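Local coordinates for protein lactate dehydrogenase, adjacent gene encodes predicted malate dehydrogenase (Cryptosporidium parvum, PDB 4ND2) that probably interconverts (S)-lactate and pyruvate with NAD(+)/NADH as cofactor, and is captured here with pyruvic acid and a 3-acetylpyridine analogue of the dinucleotide, at residues 4-9 with 30-35; 74-79 with 113-118; 244-249 with 276-281. All blocks are in the same frame, centred on the assembly; numbering follows the deposited sequence.

Overall arrangement
Contacts 1 and 2 are strand pairs of one parallel sheet in the NAD-binding domain: strands 6-10 and 75-78 are neighbours, so 30-35, 4-9, 74-79 and 113-118 follow one another across it. Contact 3 belongs to the C-terminal domain, where helix 234-248 packs on strand 270-279. All three are largely buried. The two sheet contacts are ladders of backbone hydrogen bonds; contact 1 adds a salt bridge at one end and the adenosine ribose of the cofactor analogue at the other, contact 2 mostly aliphatic packing. Contact 3 has no hydrogen bond between its segments. Its Y247 meets F116 of contact 2, and L248 touches I7 of contact 1, joining the two domains.

Contact 1 of 3, residues 4-9 with 30-35. With A3D (3-acetylpyridine adenine dinucleotide), chain C.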
loop_
_atom_site.group_PDB
_atom_site.type_symbol
_atom_site.label_atom_id
_atom_site.label_comp_id
_atom_site.label_asym_id
_atom_site.label_seq_id
_atom_site.Cartn_x
_atom_site.Cartn_y
_atom_site.Cartn_z
ATOM N N ARG A 4 -0.444 20.773 0.129
ATOM C CA ARG A 4 -0.346 19.556 -0.664
ATOM C C ARG A 4 0.955 19.550 -1.457
ATOM O O ARG A 4 1.379 20.584 -1.975
ATOM C CB ARG A 4 -1.526 19.439 -1.630
ATOM C CG ARG A 4 -2.868 19.164 -0.969
ATOM C CD ARG A 4 -3.880 18.725 -2.014
ATOM N NE ARG A 4 -5.173 18.335 -1.452
ATOM C CZ ARG A 4 -6.012 17.461 -2.013
ATOM N NH1 ARG A 4 -5.706 16.853 -3.158
ATOM N NH2 ARG A 4 -7.167 17.179 -1.419
ATOM N N ARG A 5 1.593 18.387 -1.533
ATOM C CA ARG A 5 2.755 18.214 -2.394
ATOM C C ARG A 5 2.303 18.288 -3.851
ATOM O O ARG A 5 1.192 17.874 -4.183
ATOM C CB ARG A 5 3.461 16.893 -2.090
ATOM C CG ARG A 5 4.199 16.927 -0.760
ATOM C CD ARG A 5 4.404 15.546 -0.165
ATOM N NE ARG A 5 5.227 15.604 1.047
ATOM C CZ ARG A 5 5.467 14.572 1.856
ATOM N NH1 ARG A 5 6.232 14.738 2.931
ATOM N NH2 ARG A 5 4.947 13.378 1.605
ATOM N N LYS A 6 3.165 18.834 -4.704
ATOM C CA LYS A 6 2.802 19.138 -6.087
ATOM C C LYS A 6 3.911 18.731 -7.054
ATOM O O LYS A 6 5.055 19.175 -6.921
ATOM C CB LYS A 6 2.512 20.638 -6.221
ATOM C CG LYS A 6 2.042 21.075 -7.598
ATOM C CD LYS A 6 1.668 22.549 -7.608
ATOM C CE LYS A 6 1.308 23.014 -9.011
ATOM N NZ LYS A 6 0.772 24.400 -9.025
ATOM N N ILE A 7 3.559 17.883 -8.018
ATOM C CA ILE A 7 4.479 17.458 -9.068
ATOM C C ILE A 7 3.984 17.962 -10.418
ATOM O O ILE A 7 2.833 17.734 -10.788
ATOM C CB ILE A 7 4.613 15.921 -9.129
ATOM C CG1 ILE A 7 5.162 15.382 -7.799
ATOM C CG2 ILE A 7 5.510 15.511 -10.293
ATOM C CD1 ILE A 7 5.233 13.871 -7.720
ATOM N N ALA A 8 4.861 18.647 -11.147
ATOM C CA ALA A 8 4.566 19.076 -12.511
ATOM C C ALA A 8 5.213 18.107 -13.493
ATOM O O ALA A 8 6.413 17.838 -13.409
ATOM C CB ALA A 8 5.069 20.491 -12.750
ATOM N N VAL A 9 4.407 17.575 -14.407
ATOM C CA VAL A 9 4.883 16.686 -15.454
ATOM C C VAL A 9 4.847 17.443 -16.782
ATOM O O VAL A 9 3.768 17.726 -17.316
ATOM C CB VAL A 9 4.017 15.412 -15.536
ATOM C CG1 VAL A 9 4.513 14.492 -16.641
ATOM C CG2 VAL A 9 4.012 14.690 -14.194
ATOM N N ASP A 30 -0.338 16.033 -5.680
ATOM C CA ASP A 30 -1.174 16.521 -6.772
ATOM C C ASP A 30 -0.304 16.573 -8.018
ATOM O O ASP A 30 0.914 16.749 -7.924
ATOM C CB ASP A 30 -1.713 17.924 -6.478
ATOM C CG ASP A 30 -2.783 17.937 -5.399
ATOM O OD1 ASP A 30 -3.342 16.872 -5.054
ATOM O OD2 ASP A 30 -3.078 19.042 -4.903
ATOM N N VAL A 31 -0.930 16.435 -9.182
ATOM C CA VAL A 31 -0.208 16.411 -10.445
ATOM C C VAL A 31 -0.730 17.483 -11.399
ATOM O O VAL A 31 -1.938 17.659 -11.541
ATOM C CB VAL A 31 -0.338 15.035 -11.129
ATOM C CG1 VAL A 31 0.383 15.029 -12.472
ATOM C CG2 VAL A 31 0.205 13.940 -10.222
ATOM N N VAL A 32 0.194 18.195 -12.042
ATOM C CA VAL A 32 -0.134 19.075 -13.159
ATOM C C VAL A 32 0.490 18.489 -14.420
ATOM O O VAL A 32 1.714 18.457 -14.555
ATOM C CB VAL A 32 0.390 20.508 -12.936
ATOM C CG1 VAL A 32 0.099 21.385 -14.150
ATOM C CG2 VAL A 32 -0.231 21.104 -11.684
ATOM N N LEU A 33 -0.357 18.005 -15.325
ATOM C CA LEU A 33 0.087 17.516 -16.627
ATOM C C LEU A 33 0.148 18.685 -17.610
ATOM O O LEU A 33 -0.887 19.243 -17.980
ATOM C CB LEU A 33 -0.862 16.437 -17.161
ATOM C CG LEU A 33 -0.627 15.004 -16.681
ATOM C CD1 LEU A 33 -1.862 14.149 -16.920
ATOM C CD2 LEU A 33 0.589 14.392 -17.366
ATOM N N PHE A 34 1.360 19.051 -18.018
ATOM C CA PHE A 34 1.572 20.139 -18.971
ATOM C C PHE A 34 1.878 19.578 -20.356
ATOM O O PHE A 34 2.635 18.618 -20.493
ATOM C CB PHE A 34 2.726 21.040 -18.509
ATOM C CG PHE A 34 3.034 22.171 -19.457
ATOM C CD1 PHE A 34 2.515 23.440 -19.237
ATOM C CD2 PHE A 34 3.845 21.968 -20.572
ATOM C CE1 PHE A 34 2.795 24.483 -20.110
ATOM C CE2 PHE A 34 4.127 23.006 -21.446
ATOM C CZ PHE A 34 3.603 24.266 -21.214
ATOM N N ASP A 35 1.286 20.183 -21.383
ATOM C CA ASP A 35 1.651 19.879 -22.764
ATOM C C ASP A 35 1.263 21.036 -23.678
ATOM O O ASP A 35 0.341 21.793 -23.374
ATOM C CB ASP A 35 0.979 18.586 -23.233
ATOM C CG ASP A 35 1.789 17.854 -24.293
ATOM O OD1 ASP A 35 1.965 18.399 -25.408
ATOM O OD2 ASP A 35 2.244 16.722 -24.011
HETATM P PA A3D C . 5.819 10.904 -26.429
HETATM O O1A A3D C . 4.756 9.884 -26.125
HETATM O O2A A3D C . 6.069 11.307 -27.859
HETATM O O5B A3D C . 5.501 12.230 -25.588
HETATM C C5B A3D C . 6.208 13.449 -25.782
HETATM C C4B A3D C . 5.272 14.585 -25.400
HETATM O O4B A3D C . 5.997 15.813 -25.328
HETATM C C3B A3D C . 4.149 14.785 -26.419
HETATM O O3B A3D C . 2.865 14.646 -25.801
HETATM C C2B A3D C . 4.362 16.191 -26.950
HETATM O O2B A3D C . 3.150 16.897 -27.229
HETATM C C1B A3D C . 5.146 16.842 -25.826
HETATM N N9A A3D C . 5.910 18.032 -26.254
HETATM C C8A A3D C . 6.541 18.240 -27.426
HETATM N N7A A3D C . 7.127 19.464 -27.433
HETATM C C5A A3D C . 6.865 20.050 -26.254
HETATM C C6A A3D C . 7.180 21.337 -25.604
HETATM N N6A A3D C . 7.917 22.279 -26.242
HETATM N N1A A3D C . 6.707 21.537 -24.350
HETATM C C2A A3D C . 5.973 20.617 -23.694
HETATM N N3A A3D C . 5.651 19.426 -24.230
HETATM C C4A A3D C . 6.063 19.097 -25.479
HETATM O O3 A3D C . 7.247 10.452 -25.826
HETATM P PN A3D C . 7.452 9.504 -24.531
HETATM O O1N A3D C . 7.284 8.073 -24.957
HETATM O O2N A3D C . 6.648 10.033 -23.376
HETATM O O5D A3D C . 9.003 9.776 -24.209
HETATM C C5D A3D C . 9.402 11.073 -23.778
HETATM C C4D A3D C . 10.919 11.215 -23.750
HETATM O O4D A3D C . 11.475 10.342 -22.759
HETATM C C3D A3D C . 11.592 10.852 -25.072
HETATM O O3D A3D C . 12.609 11.808 -25.374
HETATM C C2D A3D C . 12.230 9.507 -24.812
HETATM O O2D A3D C . 13.401 9.261 -25.596
HETATM C C1D A3D C . 12.569 9.630 -23.338
HETATM N N1N A3D C . 12.782 8.349 -22.667
HETATM C C2N A3D C . 13.865 8.219 -21.886
HETATM C C3N A3D C . 14.125 7.029 -21.222
HETATM C C7N A3D C . 15.333 6.884 -20.349
HETATM O O7N A3D C . 15.549 5.800 -19.846
HETATM C C8N A3D C . 16.236 8.052 -20.096
HETATM C C4N A3D C . 13.243 5.967 -21.371
HETATM C C5N A3D C . 12.127 6.124 -22.179
HETATM C C6N A3D C . 11.918 7.336 -22.824
#
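The R4-D30 salt bridge at one end and the adenosine ribose of the cofactor analogue on D35 at the other bracket this strand pair, the first beta-alpha-beta unit of the Rossmann fold. Strands 6-9 and 30-34 run parallel, 17° apart, and helix 14-26 connects them. R4 NH1 donates to D30 OD1 over 3.0 Å; D30 OD1 lies in the guanidinium plane and offers its syn lone pair, on the side of OD2. R4 reaches it with a chain extended from CG to NE, crossing the aspartate at about a right angle. T58 O also accepts from NH1, K60 N donates to OD1, and R4 NE forms a salt bridge with D250 OD2 of the second subunit, so this charged corner also meets the subunit interface.

Between these ends the backbones exchange five hydrogen bonds, from D30 N to R5 O through to F34 N on V9 O. On one face of the sheet V9 CG2 lies 4.0 Å from V31 CG1, while V9 and L33 lie side by side, pointing the same way, and touch through CG1 and CD2. Helix 14-26 covers this face. On the other, the extended K6 chain brings CE to 3.6 Å from V32 CG2 before NZ binds S71 O and D69 O.

At the strand's end F34 turns its ring edge to A3D C2A of the adenine and stacks with Y67. Just past it, amides A37 N and S12 N hold the D35 carboxylate at OD1 and OD2. It takes both ribose hydroxyls, as in many NAD-dependent Rossmann enzymes: OD1 accepts from A3D O2B at 2.6 Å and OD2 from A3D O3B at 2.8 Å.

Contact 2 of 3, residues 74-79 with 113-118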
loop_
_atom_site.group_PDB
_atom_site.type_symbol
_atom_site.label_atom_id
_atom_site.label_comp_id
_atom_site.label_asym_id
_atom_site.label_seq_id
_atom_site.Cartn_x
_atom_site.Cartn_y
_atom_site.Cartn_z
ATOM N N ASP A 74 6.839 21.227 -6.285
ATOM C CA ASP A 74 7.957 20.704 -5.499
ATOM C C ASP A 74 8.907 19.923 -6.392
ATOM O O ASP A 74 10.125 19.994 -6.227
ATOM C CB ASP A 74 7.448 19.796 -4.382
ATOM C CG ASP A 74 6.548 20.521 -3.414
ATOM O OD1 ASP A 74 7.036 21.439 -2.723
ATOM O OD2 ASP A 74 5.351 20.176 -3.351
ATOM N N VAL A 75 8.336 19.168 -7.327
ATOM C CA VAL A 75 9.109 18.386 -8.279
ATOM C C VAL A 75 8.625 18.686 -9.693
ATOM O O VAL A 75 7.422 18.821 -9.929
ATOM C CB VAL A 75 8.982 16.872 -7.999
ATOM C CG1 VAL A 75 9.779 16.056 -9.012
ATOM C CG2 VAL A 75 9.437 16.554 -6.581
ATOM N N VAL A 76 9.569 18.804 -10.620
ATOM C CA VAL A 76 9.261 18.939 -12.037
ATOM C C VAL A 76 9.907 17.773 -12.770
ATOM O O VAL A 76 11.119 17.582 -12.681
ATOM C CB VAL A 76 9.786 20.267 -12.616
ATOM C CG1 VAL A 76 9.551 20.327 -14.122
ATOM C CG2 VAL A 76 9.121 21.450 -11.925
ATOM N N ILE A 77 9.095 16.989 -13.476
ATOM C CA ILE A 77 9.594 15.866 -14.262
ATOM C C ILE A 77 9.424 16.196 -15.745
ATOM O O ILE A 77 8.306 16.425 -16.212
ATOM C CB ILE A 77 8.872 14.549 -13.909
ATOM C CG1 ILE A 77 8.921 14.305 -12.395
ATOM C CG2 ILE A 77 9.507 13.382 -14.650
ATOM C CD1 ILE A 77 8.091 13.131 -11.924
ATOM N N ILE A 78 10.539 16.229 -16.473
ATOM C CA ILE A 78 10.547 16.653 -17.876
ATOM C C ILE A 78 10.561 15.450 -18.814
ATOM O O ILE A 78 11.547 14.715 -18.885
ATOM C CB ILE A 78 11.759 17.562 -18.187
ATOM C CG1 ILE A 78 11.825 18.719 -17.186
ATOM C CG2 ILE A 78 11.676 18.096 -19.615
ATOM C CD1 ILE A 78 13.013 19.641 -17.369
ATOM N N THR A 79 9.456 15.262 -19.531
ATOM C CA THR A 79 9.323 14.181 -20.504
ATOM C C THR A 79 9.189 14.703 -21.938
ATOM O O THR A 79 9.154 13.910 -22.876
ATOM C CB THR A 79 8.091 13.303 -20.198
ATOM O OG1 THR A 79 6.899 13.944 -20.675
ATOM C CG2 THR A 79 7.962 13.045 -18.706
ATOM N N PRO A 113 11.390 28.006 -9.498
ATOM C CA PRO A 113 12.850 27.888 -9.509
ATOM C C PRO A 113 13.438 27.058 -8.361
ATOM O O PRO A 113 14.596 26.658 -8.443
ATOM C CB PRO A 113 13.324 29.346 -9.421
ATOM C CG PRO A 113 12.201 30.076 -8.778
ATOM C CD PRO A 113 10.951 29.393 -9.246
ATOM N N ASN A 114 12.655 26.805 -7.311
ATOM C CA ASN A 114 13.101 25.981 -6.181
ATOM C C ASN A 114 12.704 24.504 -6.307
ATOM O O ASN A 114 12.880 23.728 -5.366
ATOM C CB ASN A 114 12.550 26.549 -4.871
ATOM C CG ASN A 114 12.989 27.979 -4.625
ATOM O OD1 ASN A 114 12.162 28.864 -4.403
ATOM N ND2 ASN A 114 14.292 28.212 -4.669
ATOM N N ALA A 115 12.174 24.120 -7.463
ATOM C CA ALA A 115 11.728 22.749 -7.687
ATOM C C ALA A 115 12.907 21.798 -7.870
ATOM O O ALA A 115 13.972 22.195 -8.343
ATOM C CB ALA A 115 10.819 22.685 -8.904
ATOM N N PHE A 116 12.705 20.543 -7.480
ATOM C CA PHE A 116 13.639 19.470 -7.794
ATOM C C PHE A 116 13.298 18.966 -9.190
ATOM O O PHE A 116 12.181 18.506 -9.425
ATOM C CB PHE A 116 13.511 18.342 -6.768
ATOM C CG PHE A 116 14.487 17.214 -6.966
ATOM C CD1 PHE A 116 15.855 17.449 -6.922
ATOM C CD2 PHE A 116 14.041 15.915 -7.167
ATOM C CE1 PHE A 116 16.760 16.413 -7.090
ATOM C CE2 PHE A 116 14.941 14.874 -7.335
ATOM C CZ PHE A 116 16.301 15.125 -7.295
ATOM N N VAL A 117 14.245 19.070 -10.118
ATOM C CA VAL A 117 13.984 18.750 -11.520
ATOM C C VAL A 117 14.552 17.385 -11.891
ATOM O O VAL A 117 15.750 17.146 -11.736
ATOM C CB VAL A 117 14.573 19.820 -12.461
ATOM C CG1 VAL A 117 14.362 19.433 -13.922
ATOM C CG2 VAL A 117 13.953 21.180 -12.165
ATOM N N ILE A 118 13.684 16.503 -12.388
ATOM C CA ILE A 118 14.080 15.183 -12.878
ATOM C C ILE A 118 13.858 15.124 -14.392
ATOM O O ILE A 118 12.717 15.116 -14.858
ATOM C CB ILE A 118 13.268 14.057 -12.204
ATOM C CG1 ILE A 118 13.436 14.103 -10.678
ATOM C CG2 ILE A 118 13.690 12.695 -12.744
ATOM C CD1 ILE A 118 12.378 13.329 -9.916
HETATM O O HOH W 1 11.230 21.548 -4.162
#
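With V117 CG1 anti to the backbone N (chi1 177°) and I78 CG1 beside its own N (chi1 -52°), the two side chains meet obliquely, I78 CD1 lying 3.7 Å from V117 CG1. The branch of V76 anti to its carbonyl carbon, CG2, comes equally close to A115 CB. These four residues form an aliphatic row on one face of the sheet. On the other face V75 CG1 approaches I118 CD1 to 3.9 Å, and I77 CG2 lies 3.7 Å from I118 O.

Four backbone hydrogen bonds underlie the packing. V76 N donates to F116 O, and V76 O accepts from I118 N at 2.8 Å. The V76 carbonyl also receives the CA-H of V117. At the start of the ladder D74 O accepts from F116 N and from a water that donates to N114 O as well, tying the loop before strand 116-119 to the strand pair.

This is a parallel beta-alpha-beta unit in the second half of the Rossmann sheet, its strands 18° apart and linked by helix 94-111. Strand 6-10 hydrogen-bonds along the far edge of 75-78, where D74 OD2 also accepts from K6 N. Helix 234-248 of the C-terminal domain lies against the V75 and I118 face, stacking Y247 on F116 and setting M243 against I118, while helix 14-26 reaches I77 and T79.

Contact 3 of 3, residues 244-249 with 276-281; sequences AEAYLK and TIIGKN
Y247 leaves the helix with CG anti to the backbone N (chi1 -180°), which carries its ring along the chain of 279-281. At the root, CB lies 4.3 Å from I278 CG2 and 4.1 Å from G279 O. CG is still near that oxygen, and CD1 comes to 3.1 Å from it. One atom further out, CE1 approaches K280 O to the same 3.1 Å. CZ and OH each remain 3.5 Å from K280 O. Both carbonyl oxygens approach the ring obliquely, whereas N281 C lies near its plane at the edge.

In this alpha/beta C-terminal domain of the LDH/MDH superfamily, the directions of helix 244-248 and strand 276-279 differ by 58°. A246 faces the strand, its CB 3.8 Å from I278 CG2; I278 CG2 also lies against Y247 N. G279 has no side chain at the closest backbone approach, where its CA is 4.6 Å from Y247 CA. K280 N is held by D250 OD1 of the same chain, just past the helix. Beyond these segments the Y247 side chain touches V75 of the NAD-binding domain, and I2 of the second subunit packs on both Y247 and K280.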
loop_
_atom_site.group_PDB
_atom_site.type_symbol
_atom_site.label_atom_id
_atom_site.label_comp_id
_atom_site.label_asym_id
_atom_site.label_seq_id
_atom_site.Cartn_x
_atom_site.Cartn_y
_atom_site.Cartn_z
ATOM N N ALA A 244 11.079 10.814 -7.400
ATOM C CA ALA A 244 10.233 11.847 -6.800
ATOM C C ALA A 244 9.901 11.523 -5.342
ATOM O O ALA A 244 9.921 12.416 -4.491
ATOM C CB ALA A 244 8.953 12.025 -7.608
ATOM N N GLU A 245 9.595 10.252 -5.071
ATOM C CA GLU A 245 9.355 9.762 -3.706
ATOM C C GLU A 245 10.531 10.039 -2.771
ATOM O O GLU A 245 10.341 10.478 -1.636
ATOM C CB GLU A 245 9.124 8.251 -3.703
ATOM C CG GLU A 245 7.779 7.771 -4.214
ATOM C CD GLU A 245 7.715 6.254 -4.298
ATOM O OE1 GLU A 245 8.560 5.586 -3.663
ATOM O OE2 GLU A 245 6.828 5.725 -4.998
ATOM N N ALA A 246 11.738 9.739 -3.246
ATOM C CA ALA A 246 12.955 9.928 -2.458
ATOM C C ALA A 246 13.116 11.379 -2.016
ATOM O O ALA A 246 13.494 11.647 -0.874
ATOM C CB ALA A 246 14.173 9.480 -3.249
ATOM N N TYR A 247 12.823 12.309 -2.922
ATOM C CA TYR A 247 12.893 13.732 -2.619
ATOM C C TYR A 247 11.781 14.155 -1.659
ATOM O O TYR A 247 12.051 14.747 -0.616
ATOM C CB TYR A 247 12.820 14.564 -3.908
ATOM C CG TYR A 247 12.897 16.054 -3.664
ATOM C CD1 TYR A 247 14.120 16.677 -3.436
ATOM C CD2 TYR A 247 11.748 16.840 -3.651
ATOM C CE1 TYR A 247 14.199 18.039 -3.199
ATOM C CE2 TYR A 247 11.817 18.205 -3.420
ATOM C CZ TYR A 247 13.043 18.798 -3.194
ATOM O OH TYR A 247 13.116 20.152 -2.968
ATOM N N LEU A 248 10.537 13.846 -2.018
ATOM C CA LEU A 248 9.372 14.311 -1.261
ATOM C C LEU A 248 9.298 13.741 0.154
ATOM O O LEU A 248 8.812 14.410 1.062
ATOM C CB LEU A 248 8.076 13.995 -2.018
ATOM C CG LEU A 248 7.852 14.787 -3.312
ATOM C CD1 LEU A 248 6.708 14.195 -4.125
ATOM C CD2 LEU A 248 7.584 16.251 -3.009
ATOM N N LYS A 249 9.774 12.512 0.334
ATOM C CA LYS A 249 9.759 11.863 1.646
ATOM C C LYS A 249 11.118 11.910 2.354
ATOM O O LYS A 249 11.268 11.350 3.440
ATOM C CB LYS A 249 9.279 10.420 1.500
ATOM C CG LYS A 249 7.833 10.324 1.037
ATOM C CD LYS A 249 7.462 8.911 0.617
ATOM C CE LYS A 249 5.959 8.678 0.662
ATOM N NZ LYS A 249 5.328 9.019 1.973
ATOM N N THR A 276 23.697 7.979 -6.179
ATOM C CA THR A 276 23.510 9.172 -5.359
ATOM C C THR A 276 22.708 8.842 -4.110
ATOM O O THR A 276 22.085 7.787 -4.026
ATOM C CB THR A 276 22.733 10.267 -6.118
ATOM O OG1 THR A 276 21.368 9.860 -6.282
ATOM C CG2 THR A 276 23.352 10.538 -7.481
ATOM N N ILE A 277 22.736 9.760 -3.149
ATOM C CA ILE A 277 21.785 9.773 -2.048
ATOM C C ILE A 277 20.826 10.931 -2.317
ATOM O O ILE A 277 21.267 12.071 -2.457
ATOM C CB ILE A 277 22.476 9.998 -0.686
ATOM C CG1 ILE A 277 23.555 8.935 -0.437
ATOM C CG2 ILE A 277 21.452 10.005 0.443
ATOM C CD1 ILE A 277 23.044 7.510 -0.460
ATOM N N ILE A 278 19.529 10.636 -2.403
ATOM C CA ILE A 278 18.515 11.669 -2.636
ATOM C C ILE A 278 17.642 11.878 -1.397
ATOM O O ILE A 278 17.138 10.916 -0.808
ATOM C CB ILE A 278 17.628 11.343 -3.858
ATOM C CG1 ILE A 278 18.487 11.329 -5.128
ATOM C CG2 ILE A 278 16.495 12.360 -3.988
ATOM C CD1 ILE A 278 17.729 11.065 -6.410
ATOM N N GLY A 279 17.482 13.143 -1.015
ATOM C CA GLY A 279 16.606 13.535 0.087
ATOM C C GLY A 279 15.961 14.881 -0.185
ATOM O O GLY A 279 15.892 15.320 -1.333
ATOM N N LYS A 280 15.508 15.543 0.877
ATOM C CA LYS A 280 14.794 16.821 0.760
ATOM C C LYS A 280 15.625 17.961 0.153
ATOM O O LYS A 280 15.055 18.948 -0.313
ATOM C CB LYS A 280 14.251 17.258 2.128
ATOM C CG LYS A 280 15.325 17.622 3.141
ATOM C CD LYS A 280 14.746 17.846 4.527
ATOM C CE LYS A 280 15.857 18.020 5.549
ATOM N NZ LYS A 280 15.325 18.468 6.863
ATOM N N ASN A 281 16.954 17.839 0.178
ATOM C CA ASN A 281 17.843 18.815 -0.472
ATOM C C ASN A 281 18.298 18.380 -1.874
ATOM O O ASN A 281 19.260 18.930 -2.416
ATOM C CB ASN A 281 19.071 19.094 0.409
ATOM C CG ASN A 281 18.718 19.787 1.713
ATOM O OD1 ASN A 281 17.871 20.678 1.748
ATOM N ND2 ASN A 281 19.378 19.387 2.795
#